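Local coordinates for protein tryptophan halogenase superfamily (Brevundimonas sp. BAL3, PDB 6FRL) that probably catalyses the flavin-dependent halogenation of an aromatic substrate, with a preference for bromination over chlorination, at residues T83-L91 and S98-L106. Numbering follows the deposited sequence.
Sequences TCKLGIRFL and SDFIHPFGL
Strands 87-91 and 99-103 pair as the two arms of an antiparallel beta hairpin, in which the hydrogen-bonded pairs I88-H102 and F90-F100 alternate with the non-hydrogen-bonded pairs G87-P103, R89-I101 and L91-D99. The hairpin lies at one side of a larger mixed sheet, where 87-91 runs beside strand 268-273 and 99-103 is the outermost strand within the chain. H102 N bonds I88 O at 2.9 Å, and F90 N bonds F100 O. Glycine suits position 87 because H102 O lies 3.1 Å from G87 CA, and a beta carbon on G87 would collide with it.

On the sheet face of R89, the side chain reaches diagonally to D99 in a salt bridge: CG stands anti to the backbone N (chi1 -168°) and the extended chain brings the guanidinium side-on to the carboxylate. R89 NH2 meets the syn lone pair of D99 OD2 at 2.7 Å, with that oxygen in the guanidinium plane, while R89 NE bonds D99 OD1 from a more tilted position. An alanine here is likely to leave the D99 carboxylate without its charged mate and strip the methylene cover from I101 CG1. The branched end of L91 lets its CD2 methyl fit alongside the carboxylate carbon of D99.

On the opposite face, with I88 and H102, the rings of F90 and F100 are nearly parallel, planes 20° apart, but offset until little of one lies over the other; the flat F100 ring instead offers a face that F90 CB covers, a CH-pi contact. H102 lies alongside F90 with its CB at the ring edge, its imidazole nitrogens bonding E351 and S449. Where the strands part, F104 crosses the K85 chain, whose ammonium bonds S352. Flat and apolar, the F104 ring turns its edge to the K85 carbonyl oxygen, F104 CE2 lying 3.4 Å from K85 O.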
loop_
_atom_site.group_PDB
_atom_site.type_symbol
_atom_site.label_atom_id
_atom_site.label_comp_id
_atom_site.label_asym_id
_atom_site.label_seq_id
_atom_site.Cartn_x
_atom_site.Cartn_y
_atom_site.Cartn_z
ATOM N N THR B 83 29.670 -3.124 -11.059
ATOM C CA THR B 83 29.318 -4.514 -11.367
ATOM C C THR B 83 27.855 -4.773 -10.953
ATOM O O THR B 83 27.238 -3.961 -10.253
ATOM C CB THR B 83 30.204 -5.502 -10.582
ATOM O OG1 THR B 83 29.914 -5.392 -9.180
ATOM C CG2 THR B 83 31.676 -5.208 -10.801
ATOM N N CYS B 84 27.334 -5.913 -11.379
ATOM C CA CYS B 84 25.972 -6.325 -11.051
ATOM C C CYS B 84 25.816 -6.777 -9.598
ATOM O O CYS B 84 26.738 -7.373 -9.028
ATOM C CB CYS B 84 25.540 -7.477 -11.959
ATOM S SG CYS B 84 25.712 -7.121 -13.716
ATOM N N LYS B 85 24.660 -6.463 -9.008
ATOM C CA LYS B 85 24.305 -6.923 -7.662
ATOM C C LYS B 85 22.956 -7.635 -7.692
ATOM O O LYS B 85 21.895 -6.988 -7.881
ATOM C CB LYS B 85 24.232 -5.778 -6.654
ATOM C CG LYS B 85 23.824 -6.285 -5.263
ATOM C CD LYS B 85 23.784 -5.216 -4.205
ATOM C CE LYS B 85 23.123 -5.683 -2.923
ATOM N NZ LYS B 85 22.636 -4.534 -2.083
ATOM N N LEU B 86 22.993 -8.955 -7.496
ATOM C CA LEU B 86 21.758 -9.740 -7.417
ATOM C C LEU B 86 21.111 -9.874 -6.016
ATOM O O LEU B 86 19.983 -10.355 -5.915
ATOM C CB LEU B 86 21.998 -11.118 -7.998
ATOM C CG LEU B 86 22.102 -11.093 -9.519
ATOM C CD1 LEU B 86 22.572 -12.455 -9.986
ATOM C CD2 LEU B 86 20.793 -10.701 -10.183
ATOM N N GLY B 87 21.834 -9.463 -4.970
ATOM C CA GLY B 87 21.381 -9.552 -3.571
ATOM C C GLY B 87 22.544 -9.453 -2.585
ATOM O O GLY B 87 23.669 -9.112 -2.973
ATOM N N ILE B 88 22.303 -9.756 -1.321
ATOM C CA ILE B 88 23.381 -9.718 -0.313
ATOM C C ILE B 88 23.554 -11.086 0.283
ATOM O O ILE B 88 22.567 -11.778 0.562
ATOM C CB ILE B 88 23.058 -8.751 0.840
ATOM C CG1 ILE B 88 22.808 -7.343 0.302
ATOM C CG2 ILE B 88 24.163 -8.752 1.903
ATOM C CD1 ILE B 88 22.322 -6.368 1.376
ATOM N N ARG B 89 24.806 -11.477 0.491
ATOM C CA ARG B 89 25.114 -12.796 1.028
ATOM C C ARG B 89 25.548 -12.726 2.491
ATOM O O ARG B 89 26.564 -12.130 2.793
ATOM C CB ARG B 89 26.179 -13.446 0.170
ATOM C CG ARG B 89 26.368 -14.918 0.473
ATOM C CD ARG B 89 27.196 -15.579 -0.591
ATOM N NE ARG B 89 27.274 -17.023 -0.381
ATOM C CZ ARG B 89 27.660 -17.907 -1.300
ATOM N NH1 ARG B 89 28.035 -17.523 -2.507
ATOM N NH2 ARG B 89 27.676 -19.200 -0.998
ATOM N N PHE B 90 24.750 -13.313 3.381
ATOM C CA PHE B 90 24.994 -13.278 4.842
ATOM C C PHE B 90 25.726 -14.551 5.291
ATOM O O PHE B 90 25.199 -15.677 5.148
ATOM C CB PHE B 90 23.683 -13.099 5.614
ATOM C CG PHE B 90 23.087 -11.738 5.445
ATOM C CD1 PHE B 90 23.515 -10.685 6.211
ATOM C CD2 PHE B 90 22.149 -11.487 4.446
ATOM C CE1 PHE B 90 23.014 -9.406 6.001
ATOM C CE2 PHE B 90 21.637 -10.213 4.254
ATOM C CZ PHE B 90 22.064 -9.174 5.030
ATOM N N LEU B 91 26.955 -14.358 5.788
ATOM C CA LEU B 91 27.861 -15.448 6.183
ATOM C C LEU B 91 28.096 -15.402 7.670
ATOM O O LEU B 91 28.336 -14.310 8.231
ATOM C CB LEU B 91 29.199 -15.355 5.437
ATOM C CG LEU B 91 29.063 -15.469 3.909
ATOM C CD1 LEU B 91 30.357 -15.171 3.174
ATOM C CD2 LEU B 91 28.528 -16.843 3.539
ATOM N N SER B 98 27.392 -20.896 8.289
ATOM C CA SER B 98 26.043 -20.497 7.873
ATOM C C SER B 98 26.143 -19.575 6.634
ATOM O O SER B 98 27.116 -18.850 6.459
ATOM C CB SER B 98 25.269 -19.807 9.000
ATOM O OG SER B 98 25.687 -18.455 9.195
ATOM N N ASP B 99 25.133 -19.639 5.778
ATOM C CA ASP B 99 25.216 -19.083 4.436
ATOM C C ASP B 99 23.805 -18.961 3.810
ATOM O O ASP B 99 23.182 -19.990 3.506
ATOM C CB ASP B 99 26.130 -19.988 3.604
ATOM C CG ASP B 99 26.424 -19.450 2.201
ATOM O OD1 ASP B 99 25.798 -18.466 1.744
ATOM O OD2 ASP B 99 27.296 -20.057 1.529
ATOM N N PHE B 100 23.313 -17.719 3.661
ATOM C CA PHE B 100 22.110 -17.443 2.894
ATOM C C PHE B 100 22.197 -16.147 2.067
ATOM O O PHE B 100 23.029 -15.293 2.335
ATOM C CB PHE B 100 20.863 -17.489 3.791
ATOM C CG PHE B 100 20.627 -16.245 4.608
ATOM C CD1 PHE B 100 21.204 -16.109 5.876
ATOM C CD2 PHE B 100 19.787 -15.217 4.131
ATOM C CE1 PHE B 100 20.979 -14.967 6.643
ATOM C CE2 PHE B 100 19.561 -14.066 4.893
ATOM C CZ PHE B 100 20.156 -13.932 6.155
ATOM N N ILE B 101 21.377 -16.049 1.019
ATOM C CA ILE B 101 21.327 -14.858 0.152
ATOM C C ILE B 101 19.930 -14.186 0.196
ATOM O O ILE B 101 18.895 -14.851 -0.083
ATOM C CB ILE B 101 21.675 -15.194 -1.328
ATOM C CG1 ILE B 101 23.119 -15.632 -1.448
ATOM C CG2 ILE B 101 21.509 -13.971 -2.200
ATOM C CD1 ILE B 101 23.529 -16.178 -2.821
ATOM N N HIS B 102 19.929 -12.878 0.479
ATOM C CA HIS B 102 18.737 -12.011 0.328
ATOM C C HIS B 102 18.740 -11.432 -1.054
ATOM O O HIS B 102 19.523 -10.535 -1.344
ATOM C CB HIS B 102 18.721 -10.874 1.373
ATOM C CG HIS B 102 17.587 -9.906 1.208
ATOM N ND1 HIS B 102 17.579 -8.662 1.813
ATOM C CD2 HIS B 102 16.449 -9.981 0.477
ATOM C CE1 HIS B 102 16.496 -8.005 1.439
ATOM N NE2 HIS B 102 15.783 -8.793 0.645
ATOM N N PRO B 103 17.877 -11.948 -1.929
ATOM C CA PRO B 103 17.837 -11.492 -3.307
ATOM C C PRO B 103 16.829 -10.371 -3.538
ATOM O O PRO B 103 16.045 -10.072 -2.658
ATOM C CB PRO B 103 17.360 -12.748 -4.026
ATOM C CG PRO B 103 16.328 -13.303 -3.079
ATOM C CD PRO B 103 16.929 -13.063 -1.734
ATOM N N PHE B 104 16.800 -9.842 -4.749
ATOM C CA PHE B 104 15.679 -9.001 -5.224
ATOM C C PHE B 104 14.733 -9.875 -6.038
ATOM O O PHE B 104 14.892 -9.995 -7.259
ATOM C CB PHE B 104 16.196 -7.829 -6.055
ATOM C CG PHE B 104 17.352 -7.119 -5.421
ATOM C CD1 PHE B 104 17.182 -6.459 -4.220
ATOM C CD2 PHE B 104 18.623 -7.114 -6.013
ATOM C CE1 PHE B 104 18.245 -5.791 -3.615
ATOM C CE2 PHE B 104 19.685 -6.441 -5.410
ATOM C CZ PHE B 104 19.491 -5.788 -4.214
ATOM N N GLY B 105 13.793 -10.523 -5.350
ATOM C CA GLY B 105 12.793 -11.358 -6.000
ATOM C C GLY B 105 11.883 -12.072 -5.005
ATOM O O GLY B 105 12.150 -12.096 -3.785
ATOM N N LEU B 106 10.817 -12.672 -5.535
ATOM C CA LEU B 106 9.960 -13.572 -4.757
ATOM C C LEU B 106 10.473 -15.031 -4.806
ATOM O O LEU B 106 11.379 -15.353 -5.598
ATOM C CB LEU B 106 8.516 -13.527 -5.255
ATOM C CG LEU B 106 7.871 -12.175 -5.563
ATOM C CD1 LEU B 106 6.427 -12.419 -6.053
ATOM C CD2 LEU B 106 7.974 -11.289 -4.343
HETATM O O HOH W 1 17.978 -11.156 -7.340
HETATM O O HOH W 2 24.705 -16.547 7.858
#